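Local coordinates for uncharacterized protein (Bacillus subtilis, PDB 5DQV) that hydrolyses nucleotides as a metal-dependent pyrophosphohydrolase of the HD-domain family, at residues R17-S22 against H64-V69; A40-Y45 against R182-E187; E58-V63 against K124-A129. All blocks are in the same frame, centred on the assembly; numbering follows the deposited sequence. Where two conformers were deposited one is given.

Interaction 1: R17-S22 against H64-V69. With NI (nickel (II) ion), chain C.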
ATOM      1  N   ARG A  17      15.358  23.859   0.202  1.00 22.40           N
ATOM      2  CA  ARG A  17      15.225  22.478  -0.248  1.00 23.25           C
ATOM      3  C   ARG A  17      16.309  21.578   0.333  1.00 21.51           C
ATOM      4  O   ARG A  17      16.033  20.454   0.747  1.00 21.44           O
ATOM      5  CB  ARG A  17      15.275  22.366  -1.786  1.00 26.18           C
ATOM      6  CG  ARG A  17      14.020  22.608  -2.488  1.00 27.39           C
ATOM      7  CD  ARG A  17      14.154  22.529  -4.010  1.00 31.27           C
ATOM      8  NE  ARG A  17      12.872  22.980  -4.496  1.00 34.78           N
ATOM      9  CZ  ARG A  17      11.775  22.205  -4.593  1.00 38.12           C
ATOM     10  NH1 ARG A  17      11.818  20.904  -4.347  1.00 36.97           N
ATOM     11  NH2 ARG A  17      10.633  22.735  -4.991  1.00 39.92           N
ATOM     12  N   THR A  18      17.556  22.043   0.314  1.00 22.46           N
ATOM     13  CA  THR A  18      18.681  21.190   0.736  1.00 22.23           C
ATOM     14  C   THR A  18      18.573  21.005   2.275  1.00 20.51           C
ATOM     15  O   THR A  18      18.832  19.944   2.791  1.00 20.95           O
ATOM     16  CB  THR A  18      20.021  21.841   0.380  1.00 25.43           C
ATOM     17  OG1 THR A  18      20.094  22.074  -1.033  1.00 25.82           O
ATOM     18  CG2 THR A  18      21.241  20.991   0.860  1.00 25.30           C
ATOM     19  N   TRP A  19      18.221  22.078   2.981  1.00 18.67           N
ATOM     20  CA  TRP A  19      18.018  22.036   4.432  1.00 19.20           C
ATOM     21  C   TRP A  19      16.970  21.003   4.838  1.00 18.75           C
ATOM     22  O   TRP A  19      17.234  20.128   5.664  1.00 19.90           O
ATOM     23  CB  TRP A  19      17.706  23.437   5.003  1.00 16.97           C
ATOM     24  CG  TRP A  19      17.171  23.472   6.368  1.00 19.75           C
ATOM     25  CD1 TRP A  19      17.699  22.879   7.474  1.00 19.55           C
ATOM     26  CD2 TRP A  19      15.969  24.127   6.792  1.00 20.05           C
ATOM     27  NE1 TRP A  19      16.904  23.152   8.601  1.00 22.25           N
ATOM     28  CE2 TRP A  19      15.834  23.900   8.197  1.00 19.92           C
ATOM     29  CE3 TRP A  19      14.983  24.880   6.123  1.00 18.87           C
ATOM     30  CZ2 TRP A  19      14.779  24.402   8.928  1.00 21.90           C
ATOM     31  CZ3 TRP A  19      13.952  25.373   6.848  1.00 19.05           C
ATOM     32  CH2 TRP A  19      13.851  25.140   8.254  1.00 21.34           C
ATOM     33  N   VAL A  20      15.787  21.107   4.251  1.00 19.48           N
ATOM     34  CA  VAL A  20      14.674  20.241   4.586  1.00 19.50           C
ATOM     35  C   VAL A  20      15.026  18.785   4.299  1.00 21.63           C
ATOM     36  O   VAL A  20      14.769  17.894   5.133  1.00 21.53           O
ATOM     37  CB  VAL A  20      13.405  20.655   3.799  1.00 20.65           C
ATOM     38  CG1 VAL A  20      12.337  19.581   3.856  1.00 22.42           C
ATOM     39  CG2 VAL A  20      12.888  22.035   4.310  1.00 18.88           C
ATOM     40  N   GLN A  21      15.625  18.555   3.125  1.00 22.79           N
ATOM     41  CA  GLN A  21      16.087  17.219   2.777  1.00 26.06           C
ATOM     42  C   GLN A  21      17.107  16.720   3.799  1.00 26.50           C
ATOM     43  O   GLN A  21      17.040  15.558   4.209  1.00 28.52           O
ATOM     44  CB  GLN A  21      16.605  17.154   1.332  1.00 29.20           C
ATOM     45  CG  GLN A  21      16.913  15.744   0.870  1.00 34.35           C
ATOM     46  CD  GLN A  21      17.313  15.654  -0.620  1.00 39.95           C
ATOM     47  OE1 GLN A  21      17.478  16.670  -1.292  1.00 39.27           O
ATOM     48  NE2 GLN A  21      17.436  14.444  -1.123  1.00 41.05           N
ATOM     49  N   SER A  22      18.017  17.591   4.265  1.00 24.48           N
ATOM     50  CA  SER A  22      18.998  17.203   5.280  1.00 24.28           C
ATOM     51  C   SER A  22      18.375  16.924   6.638  1.00 24.64           C
ATOM     52  O   SER A  22      18.811  16.019   7.330  1.00 27.92           O
ATOM     53  CB  SER A  22      20.064  18.297   5.413  1.00 24.61           C
ATOM     54  OG  SER A  22      21.068  17.960   6.369  1.00 22.41           O
ATOM     55  N   HIS A  64       6.288  22.571   5.532  1.00 24.35           N
ATOM     56  CA  HIS A  64       4.950  22.360   6.116  1.00 25.90           C
ATOM     57  C   HIS A  64       4.938  21.220   7.137  1.00 27.50           C
ATOM     58  O   HIS A  64       4.158  21.276   8.093  1.00 30.55           O
ATOM     59  CB  HIS A  64       3.862  22.185   4.999  1.00 25.62           C
ATOM     60  CG  HIS A  64       3.628  20.775   4.535  1.00 26.15           C
ATOM     61  ND1 HIS A  64       4.338  20.198   3.503  1.00 26.18           N
ATOM     62  CD2 HIS A  64       2.716  19.839   4.929  1.00 27.85           C
ATOM     63  CE1 HIS A  64       3.932  18.948   3.323  1.00 28.58           C
ATOM     64  NE2 HIS A  64       2.944  18.702   4.178  1.00 28.55           N
ATOM     65  N   ASP A  65       5.831  20.244   6.984  1.00 26.03           N
ATOM     66  CA  ASP A  65       5.846  19.045   7.829  1.00 28.22           C
ATOM     67  C   ASP A  65       6.841  19.090   8.989  1.00 27.56           C
ATOM     68  O   ASP A  65       6.861  18.136   9.810  1.00 28.89           O
ATOM     69  CB  ASP A  65       6.368  17.827   7.015  1.00 29.57           C
ATOM     70  CG  ASP A  65       5.290  16.969   6.428  1.00 36.16           C
ATOM     71  OD1 ASP A  65       4.072  17.341   6.394  1.00 40.33           O
ATOM     72  OD2 ASP A  65       5.719  15.879   5.947  1.00 40.87           O
ATOM     73  N   LEU A  66       7.732  20.085   9.025  1.00 24.92           N
ATOM     74  CA  LEU A  66       8.928  19.978   9.855  1.00 25.46           C
ATOM     75  C   LEU A  66       8.514  20.046  11.338  1.00 25.13           C
ATOM     76  O   LEU A  66       9.228  19.543  12.176  1.00 24.90           O
ATOM     77  CB  LEU A  66       9.940  21.073   9.558  1.00 24.09           C
ATOM     78  CG  LEU A  66      10.684  21.058   8.209  1.00 24.91           C
ATOM     79  CD1 LEU A  66      11.595  22.234   8.192  1.00 26.05           C
ATOM     80  CD2 LEU A  66      11.458  19.742   8.020  1.00 29.23           C
ATOM     81  N   ILE A  67       7.385  20.686  11.603  1.00 24.19           N
ATOM     82  CA  ILE A  67       6.873  20.847  12.961  1.00 26.70           C
ATOM     83  C   ILE A  67       5.767  19.864  13.340  1.00 29.04           C
ATOM     84  O   ILE A  67       5.219  19.942  14.431  1.00 29.27           O
ATOM     85  CB  ILE A  67       6.398  22.285  13.209  1.00 26.22           C
ATOM     86  CG1 ILE A  67       5.128  22.645  12.414  1.00 28.18           C
ATOM     87  CG2 ILE A  67       7.506  23.260  12.843  1.00 22.78           C
ATOM     88  CD1 ILE A  67       4.432  23.972  12.919  1.00 26.99           C
ATOM     89  N   ASP A  68       5.449  18.944  12.432  1.00 30.13           N
ATOM     90  CA  ASP A  68       4.234  18.139  12.557  1.00 31.63           C
ATOM     91  C   ASP A  68       4.515  17.064  13.613  1.00 34.42           C
ATOM     92  O   ASP A  68       5.604  16.472  13.690  1.00 33.31           O
ATOM     93  CB  ASP A  68       3.847  17.585  11.173  1.00 31.26           C
ATOM     94  CG  ASP A  68       2.504  16.804  11.161  1.00 34.88           C
ATOM     95  OD1 ASP A  68       2.445  15.701  11.700  1.00 37.62           O
ATOM     96  OD2 ASP A  68       1.538  17.273  10.553  1.00 40.43           O
ATOM     97  N   VAL A  69       3.527  16.845  14.457  1.00 37.72           N
ATOM     98  CA  VAL A  69       3.649  15.947  15.575  1.00 42.12           C
ATOM     99  C   VAL A  69       4.006  14.534  15.149  1.00 43.76           C
ATOM    100  O   VAL A  69       4.554  13.770  15.944  1.00 46.15           O
ATOM    101  CB  VAL A  69       2.356  15.913  16.371  1.00 44.53           C
ATOM    102  CG1 VAL A  69       2.101  17.312  16.915  1.00 45.34           C
ATOM    103  CG2 VAL A  69       1.180  15.386  15.486  1.00 44.19           C
TER
HETATM  104 NI    NI C 301       2.238  16.839   4.308  1.00 29.58          NI

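Interaction 2: A40-Y45 against R182-E187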
ATOM      1  N   ALA A  40       5.422  20.289  -2.793  1.00 20.09           N
ATOM      2  CA  ALA A  40       5.939  21.528  -3.292  1.00 20.16           C
ATOM      3  C   ALA A  40       5.683  21.717  -4.801  1.00 21.44           C
ATOM      4  O   ALA A  40       5.186  22.786  -5.202  1.00 20.79           O
ATOM      5  CB  ALA A  40       7.416  21.683  -2.973  1.00 20.91           C
ATOM      6  N   ASP A  41       5.870  20.677  -5.607  1.00 21.67           N
ATOM      7  CA  ASP A  41       5.591  20.792  -7.053  1.00 25.00           C
ATOM      8  C   ASP A  41       4.101  21.043  -7.316  1.00 24.38           C
ATOM      9  O   ASP A  41       3.702  21.888  -8.117  1.00 24.10           O
ATOM     10  CB  ASP A  41       6.009  19.508  -7.823  1.00 26.39           C
ATOM     11  CG  ASP A  41       7.470  19.344  -7.899  1.00 31.49           C
ATOM     12  OD1 ASP A  41       8.202  20.282  -7.512  1.00 32.76           O
ATOM     13  OD2 ASP A  41       7.896  18.253  -8.314  1.00 35.34           O
ATOM     14  N   LEU A  42       3.263  20.309  -6.614  1.00 24.73           N
ATOM     15  CA  LEU A  42       1.805  20.468  -6.758  1.00 25.13           C
ATOM     16  C   LEU A  42       1.370  21.862  -6.300  1.00 23.37           C
ATOM     17  O   LEU A  42       0.575  22.518  -6.943  1.00 21.41           O
ATOM     18  CB  LEU A  42       1.099  19.396  -5.910  1.00 25.65           C
ATOM     19  CG  LEU A  42       0.008  18.447  -6.376  1.00 31.74           C
ATOM     20  CD1 LEU A  42      -0.135  18.268  -7.918  1.00 34.26           C
ATOM     21  CD2 LEU A  42       0.271  17.105  -5.628  1.00 31.21           C
ATOM     22  N   ALA A  43       1.890  22.292  -5.157  1.00 21.62           N
ATOM     23  CA  ALA A  43       1.551  23.594  -4.638  1.00 21.47           C
ATOM     24  C   ALA A  43       1.942  24.750  -5.585  1.00 21.53           C
ATOM     25  O   ALA A  43       1.177  25.715  -5.756  1.00 20.47           O
ATOM     26  CB  ALA A  43       2.125  23.778  -3.226  1.00 19.19           C
ATOM     27  N   VAL A  44       3.110  24.668  -6.205  1.00 22.04           N
ATOM     28  CA  VAL A  44       3.575  25.737  -7.097  1.00 23.30           C
ATOM     29  C   VAL A  44       2.690  25.757  -8.336  1.00 22.69           C
ATOM     30  O   VAL A  44       2.289  26.854  -8.830  1.00 22.10           O
ATOM     31  CB  VAL A  44       5.131  25.597  -7.429  1.00 24.94           C
ATOM     32  CG1 VAL A  44       5.528  26.427  -8.674  1.00 29.53           C
ATOM     33  CG2 VAL A  44       5.977  25.978  -6.151  1.00 26.50           C
ATOM     34  N   TYR A  45       2.319  24.569  -8.818  1.00 22.99           N
ATOM     35  CA  TYR A  45       1.424  24.474  -9.982  1.00 24.72           C
ATOM     36  C   TYR A  45       0.041  25.144  -9.725  1.00 23.64           C
ATOM     37  O   TYR A  45      -0.418  26.020 -10.461  1.00 23.55           O
ATOM     38  CB  TYR A  45       1.244  23.012 -10.419  1.00 26.77           C
ATOM     39  CG  TYR A  45       0.165  22.884 -11.463  1.00 28.67           C
ATOM     40  CD1 TYR A  45       0.472  23.088 -12.816  1.00 33.81           C
ATOM     41  CD2 TYR A  45      -1.143  22.578 -11.130  1.00 29.26           C
ATOM     42  CE1 TYR A  45      -0.491  22.998 -13.795  1.00 34.39           C
ATOM     43  CE2 TYR A  45      -2.124  22.474 -12.116  1.00 32.67           C
ATOM     44  CZ  TYR A  45      -1.782  22.695 -13.446  1.00 35.32           C
ATOM     45  OH  TYR A  45      -2.712  22.610 -14.454  1.00 39.25           O
ATOM     46  N   ARG A 182      -9.649  21.610  -6.819  1.00 25.57           N
ATOM     47  CA  ARG A 182     -10.884  20.868  -6.924  1.00 28.25           C
ATOM     48  C   ARG A 182     -10.914  20.077  -8.246  1.00 27.67           C
ATOM     49  O   ARG A 182     -11.318  18.913  -8.289  1.00 25.81           O
ATOM     50  CB  ARG A 182     -12.101  21.798  -6.816  1.00 30.15           C
ATOM     51  CG  ARG A 182     -13.259  21.158  -6.172  1.00 37.53           C
ATOM     52  CD  ARG A 182     -14.378  22.146  -5.838  1.00 46.72           C
ATOM     53  NE  ARG A 182     -14.031  22.933  -4.646  1.00 50.28           N
ATOM     54  CZ  ARG A 182     -13.791  24.233  -4.609  1.00 54.24           C
ATOM     55  NH1 ARG A 182     -13.858  24.984  -5.705  1.00 58.15           N
ATOM     56  NH2 ARG A 182     -13.481  24.796  -3.449  1.00 56.52           N
ATOM     57  N   GLU A 183     -10.447  20.715  -9.299  1.00 28.92           N
ATOM     58  CA  GLU A 183     -10.393  20.081 -10.599  1.00 30.74           C
ATOM     59  C   GLU A 183      -9.441  18.885 -10.573  1.00 29.66           C
ATOM     60  O   GLU A 183      -9.810  17.801 -11.020  1.00 29.63           O
ATOM     61  CB  GLU A 183      -9.956  21.097 -11.639  1.00 33.05           C
ATOM     62  CG  GLU A 183     -10.216  20.664 -13.021  1.00 39.96           C
ATOM     63  CD  GLU A 183     -10.013  21.796 -14.007  1.00 48.43           C
ATOM     64  OE1 GLU A 183     -10.185  22.977 -13.633  1.00 52.66           O
ATOM     65  OE2 GLU A 183      -9.692  21.482 -15.174  1.00 56.51           O
ATOM     66  N   LEU A 184      -8.242  19.066 -10.014  1.00 27.85           N
ATOM     67  CA  LEU A 184      -7.252  17.977  -9.957  1.00 28.40           C
ATOM     68  C   LEU A 184      -7.736  16.839  -9.068  1.00 27.26           C
ATOM     69  O   LEU A 184      -7.498  15.671  -9.352  1.00 28.38           O
ATOM     70  CB  LEU A 184      -5.911  18.478  -9.397  1.00 27.50           C
ATOM     71  CG  LEU A 184      -5.080  19.432 -10.246  1.00 31.21           C
ATOM     72  CD1 LEU A 184      -3.853  19.929  -9.433  1.00 28.42           C
ATOM     73  CD2 LEU A 184      -4.584  18.766 -11.556  1.00 35.62           C
ATOM     74  N   ALA A 185      -8.460  17.192  -8.018  1.00 26.76           N
ATOM     75  CA  ALA A 185      -8.983  16.214  -7.073  1.00 26.70           C
ATOM     76  C   ALA A 185     -10.026  15.312  -7.695  1.00 27.75           C
ATOM     77  O   ALA A 185     -10.099  14.118  -7.350  1.00 27.19           O
ATOM     78  CB  ALA A 185      -9.553  16.879  -5.871  1.00 24.76           C
ATOM     79  N   GLU A 186     -10.799  15.828  -8.642  1.00 30.43           N
ATOM     80  CA  GLU A 186     -11.845  14.994  -9.263  1.00 32.11           C
ATOM     81  C   GLU A 186     -11.256  13.763  -9.928  1.00 30.97           C
ATOM     82  O   GLU A 186     -11.792  12.686  -9.737  1.00 28.78           O
ATOM     83  CB  GLU A 186     -12.684  15.766 -10.294  1.00 35.66           C
ATOM     84  CG  GLU A 186     -13.645  16.753  -9.680  1.00 40.76           C
ATOM     85  CD  GLU A 186     -14.920  16.117  -9.147  1.00 49.49           C
ATOM     86  OE1 GLU A 186     -15.361  15.069  -9.679  1.00 54.30           O
ATOM     87  OE2 GLU A 186     -15.511  16.701  -8.194  1.00 56.37           O
ATOM     88  N   GLU A 187     -10.179  13.912 -10.715  1.00 30.31           N
ATOM     89  CA  GLU A 187      -9.521  12.785 -11.389  0.50 30.79           C
ATOM     90  C   GLU A 187      -9.018  11.757 -10.346  1.00 28.72           C
ATOM     91  O   GLU A 187      -9.200  10.559 -10.462  1.00 27.26           O
ATOM     92  CB  GLU A 187      -8.271  13.250 -12.167  0.50 32.02           C
ATOM     93  CG  GLU A 187      -8.344  14.559 -12.959  0.50 36.40           C
ATOM     94  CD  GLU A 187      -6.973  14.916 -13.553  0.50 39.28           C
ATOM     95  OE1 GLU A 187      -6.214  13.974 -13.844  0.50 42.69           O
ATOM     96  OE2 GLU A 187      -6.652  16.113 -13.724  0.50 40.86           O
TER

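Interaction 3: E58-V63 against K124-A129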
ATOM      1  N   GLU A  58       5.808  27.988  -2.143  1.00 20.45           N
ATOM      2  CA  GLU A  58       6.856  26.964  -2.217  1.00 20.45           C
ATOM      3  C   GLU A  58       7.565  26.770  -0.874  1.00 19.46           C
ATOM      4  O   GLU A  58       7.836  25.635  -0.485  1.00 20.42           O
ATOM      5  CB  GLU A  58       7.852  27.291  -3.288  1.00 22.15           C
ATOM      6  CG  GLU A  58       8.788  26.175  -3.576  1.00 23.39           C
ATOM      7  CD  GLU A  58       9.735  26.493  -4.682  1.00 30.57           C
ATOM      8  OE1 GLU A  58       9.708  27.627  -5.252  1.00 34.26           O
ATOM      9  OE2 GLU A  58      10.570  25.616  -4.926  1.00 31.93           O
ATOM     10  N   THR A  59       7.918  27.864  -0.221  1.00 19.74           N
ATOM     11  CA  THR A  59       8.545  27.837   1.085  1.00 21.06           C
ATOM     12  C   THR A  59       7.701  27.162   2.137  1.00 21.03           C
ATOM     13  O   THR A  59       8.187  26.239   2.815  1.00 22.31           O
ATOM     14  CB  THR A  59       8.987  29.234   1.552  1.00 22.37           C
ATOM     15  OG1 THR A  59       9.866  29.783   0.573  1.00 24.91           O
ATOM     16  CG2 THR A  59       9.703  29.125   2.887  1.00 22.68           C
ATOM     17  N   ALA A  60       6.423  27.543   2.224  1.00 20.07           N
ATOM     18  CA  ALA A  60       5.503  26.864   3.128  1.00 19.62           C
ATOM     19  C   ALA A  60       5.331  25.397   2.832  1.00 18.97           C
ATOM     20  O   ALA A  60       5.342  24.543   3.740  1.00 18.92           O
ATOM     21  CB  ALA A  60       4.123  27.595   3.155  1.00 19.85           C
ATOM     22  N   ALA A  61       5.246  25.067   1.554  1.00 18.76           N
ATOM     23  CA  ALA A  61       5.119  23.657   1.171  1.00 19.30           C
ATOM     24  C   ALA A  61       6.341  22.911   1.636  1.00 19.20           C
ATOM     25  O   ALA A  61       6.246  21.822   2.192  1.00 20.51           O
ATOM     26  CB  ALA A  61       4.944  23.522  -0.353  1.00 18.21           C
ATOM     27  N   LEU A  62       7.509  23.508   1.414  1.00 20.34           N
ATOM     28  CA  LEU A  62       8.768  22.808   1.758  1.00 20.39           C
ATOM     29  C   LEU A  62       8.868  22.556   3.258  1.00 20.58           C
ATOM     30  O   LEU A  62       9.323  21.497   3.662  1.00 21.25           O
ATOM     31  CB  LEU A  62       9.951  23.569   1.248  1.00 20.26           C
ATOM     32  CG  LEU A  62      10.158  23.519  -0.274  1.00 20.53           C
ATOM     33  CD1 LEU A  62      11.208  24.561  -0.690  1.00 20.68           C
ATOM     34  CD2 LEU A  62      10.550  22.049  -0.729  1.00 21.99           C
ATOM     35  N   VAL A  63       8.431  23.505   4.094  1.00 21.00           N
ATOM     36  CA  VAL A  63       8.597  23.343   5.562  1.00 21.52           C
ATOM     37  C   VAL A  63       7.353  22.887   6.286  1.00 23.71           C
ATOM     38  O   VAL A  63       7.392  22.733   7.513  1.00 24.53           O
ATOM     39  CB  VAL A  63       9.179  24.632   6.225  1.00 21.70           C
ATOM     40  CG1 VAL A  63      10.533  25.030   5.520  1.00 20.78           C
ATOM     41  CG2 VAL A  63       8.125  25.814   6.158  1.00 19.00           C
ATOM     42  N   LYS A 124      -4.106  27.953   1.870  1.00 23.36           N
ATOM     43  CA  LYS A 124      -5.123  27.119   1.227  1.00 23.24           C
ATOM     44  C   LYS A 124      -4.540  26.357   0.053  1.00 21.32           C
ATOM     45  O   LYS A 124      -4.868  25.189  -0.155  1.00 19.42           O
ATOM     46  CB  LYS A 124      -6.312  27.955   0.801  1.00 25.00           C
ATOM     47  CG  LYS A 124      -7.185  28.378   1.951  1.00 27.48           C
ATOM     48  CD  LYS A 124      -8.192  29.402   1.547  1.00 30.99           C
ATOM     49  CE  LYS A 124      -9.203  29.677   2.714  1.00 37.04           C
ATOM     50  NZ  LYS A 124     -10.139  30.713   2.237  1.00 40.59           N
ATOM     51  N   VAL A 125      -3.622  26.999  -0.697  1.00 20.38           N
ATOM     52  CA  VAL A 125      -2.955  26.312  -1.782  1.00 19.00           C
ATOM     53  C   VAL A 125      -2.100  25.122  -1.256  1.00 18.82           C
ATOM     54  O   VAL A 125      -2.164  24.042  -1.786  1.00 17.43           O
ATOM     55  CB  VAL A 125      -2.116  27.300  -2.643  1.00 19.15           C
ATOM     56  CG1 VAL A 125      -1.178  26.574  -3.613  1.00 18.55           C
ATOM     57  CG2 VAL A 125      -3.045  28.283  -3.421  1.00 20.15           C
ATOM     58  N   VAL A 126      -1.295  25.369  -0.235  1.00 19.89           N
ATOM     59  CA  VAL A 126      -0.458  24.319   0.370  1.00 20.53           C
ATOM     60  C   VAL A 126      -1.304  23.184   0.919  1.00 19.82           C
ATOM     61  O   VAL A 126      -0.969  21.985   0.747  1.00 21.03           O
ATOM     62  CB  VAL A 126       0.469  24.902   1.441  1.00 21.86           C
ATOM     63  CG1 VAL A 126       1.268  23.794   2.138  1.00 23.03           C
ATOM     64  CG2 VAL A 126       1.443  25.998   0.815  1.00 22.24           C
ATOM     65  N   GLN A 127      -2.395  23.547   1.588  1.00 20.91           N
ATOM     66  CA  GLN A 127      -3.276  22.563   2.198  1.00 22.07           C
ATOM     67  C   GLN A 127      -3.836  21.652   1.121  1.00 20.46           C
ATOM     68  O   GLN A 127      -3.825  20.434   1.256  1.00 19.67           O
ATOM     69  CB  GLN A 127      -4.386  23.274   3.002  1.00 24.46           C
ATOM     70  CG  GLN A 127      -5.378  22.333   3.655  1.00 27.78           C
ATOM     71  CD  GLN A 127      -6.384  23.045   4.528  1.00 33.37           C
ATOM     72  OE1 GLN A 127      -7.228  23.809   4.050  1.00 35.06           O
ATOM     73  NE2 GLN A 127      -6.274  22.832   5.824  1.00 35.39           N
ATOM     74  N   ASP A 128      -4.296  22.257   0.028  1.00 20.23           N
ATOM     75  CA  ASP A 128      -4.844  21.528  -1.115  1.00 20.02           C
ATOM     76  C   ASP A 128      -3.837  20.543  -1.719  1.00 19.73           C
ATOM     77  O   ASP A 128      -4.156  19.400  -1.998  1.00 18.32           O
ATOM     78  CB  ASP A 128      -5.293  22.531  -2.198  1.00 19.90           C
ATOM     79  CG  ASP A 128      -6.649  23.217  -1.890  1.00 22.35           C
ATOM     80  OD1 ASP A 128      -7.297  22.925  -0.852  1.00 20.24           O
ATOM     81  OD2 ASP A 128      -7.069  24.058  -2.740  1.00 21.21           O
ATOM     82  N   ALA A 129      -2.594  20.999  -1.881  1.00 18.68           N
ATOM     83  CA  ALA A 129      -1.533  20.176  -2.442  1.00 19.67           C
ATOM     84  C   ALA A 129      -1.246  18.972  -1.505  1.00 19.73           C
ATOM     85  O   ALA A 129      -1.063  17.838  -1.946  1.00 20.24           O
ATOM     86  CB  ALA A 129      -0.258  21.049  -2.659  1.00 18.21           C
TER

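Interaction 1: R17-S22 against H64-V69
Leu66 pushes one methyl, CD1, against helix 8-24, and Trp19 and Val20 receive it together. The methyl approaches the benzo end of the indole off-centre: CD1 of Leu66 is 3.7 Å from CH2 of Trp19 and 4.1 Å from the centroid of the six-membered ring, 29° off the ring normal, a CH-pi contact. Roughly at right angles to that approach, CD1 of Leu66 also comes to 4.1 Å from CG2 of Val20. The indole gets there because CG of Trp19 is anti to the backbone N (chi1 166°), which swings the ring toward the loop. Leu77 touches both Trp19 and Leu66, and Val63 backs both Trp19 and Val20.

Leu66 is inside a type I turn from Asp65 to Asp68, drawn together by the bond from Asp68 N to Asp65 O (3.1 Å). Just ahead of it, His64 holds the nickel ion through NE2 at 2.0 Å, while its ND1 is hydrogen-bonded to Ala61 O, which fixes the rotation of the imidazole. OD1 of Asp65 stands farther off, 2.8 Å from the nickel. With His35 and Asp130, this His-Asp pair makes up the metal site that gives the HD domain its name.

Interaction 2: A40-Y45 against R182-E187
Leu184 reaches from helix 179-202 toward helix 33-50, and Tyr45 and Leu42 meet the end of it. Its CB already points at the other helix but is still too far back to touch anything there. CG is anti to the carbonyl carbon (chi1 -69°), and the nearest atom across from it is CE2 of Tyr45, 4.6 Å from CG of Leu184 and short of real contact. The next torsion sets CD1 anti to CA (chi2 174°), stretching that branch to its full length, and CD1 does nearly all the touching. It comes within 4.1 Å of CE2 and 4.2 Å of CD2 on the Tyr45 ring, meeting that side of the ring obliquely. Roughly at right angles to this approach, CD1 of Leu184 finds CD1 of Leu42 at 4.3 Å. The other methyl, CD2, hangs beside the tyrosine more loosely, 4.5 Å from its CE2.

Helix 33-50 belongs to the all-helical HD domain and carries the nickel ligand His35 near its start; the side chain of Leu42 is about 10 Å from the metal. What this contact does is lay the long C-terminal helix 179-202 against the outside of that helix, with the backbones well apart: Leu42 CA and Leu184 CA are 9.9 Å from each other. Helix 121-132 fills in beneath, Ala129 touching Leu42 and Leu132 touching Leu184.

Tyr45, at the solvent-exposed margin, also rests on Thr180, one turn before Leu184, while Leu42 packs on Arg188, one turn after it.

Interaction 3: E58-V63 against K124-A129
Ala60, Ala61 and Val126 bring no aromatic ring to this contact; the flat group here is the peptide joining the two alanines, and both methyls of Val126 lie over the same face of it. CG2 of Val126 stands almost directly above the amide nitrogen, 4.0 Å from Ala61 N, and CG1 is 4.0 Å from Ala61 CA. Two core helices of the HD domain meet in this way, 54-63 and 121-132, deep in the protein and with only apolar side chains touching across the contact.

The valine presents both branches at once: CG1 is anti to its backbone N (chi1 176°) and CG2 anti to its carbonyl carbon, which sets the two methyls one after the other along helix 54-63, CG2 nearer its start and CG1 nearer its end. Since only methyl groups project from the alanines, the backbones come close, with Ala61 CA and Val126 CA 5.7 Å apart. Met106 and Ile102 of helix 93-106 pack on Val126 and Ala60 respectively.

The nickel ion is near, about 7 Å from the side chain of Val126. Helix 54-63 runs straight into the metal ligand His64. The closest approach is between CB of Ala60 and CG2 of Val126, 3.9 Å; CB of Ala61 is 4.4 Å from that same methyl.

Interaction 3 sits nearest the middle of the chain, its centre 12 Å from that of interaction 1 and 11 Å from that of interaction 2, which are 21 Å apart on opposite sides. Along the sequence the segments run 17-22, 40-45, 58-63, 64-69, 124-129 and 182-187, so interaction 1 interleaves with both others, while interaction 3 falls wholly within the span of interaction 2. Segments 58-63 and 64-69 are continuous, joining the core packing to the metal-binding loop. Arg17 NH2 ties interaction 1 to interaction 3 by a salt bridge to Glu58 OE2. Helices from both termini are thereby packed around the HD core that holds nickel.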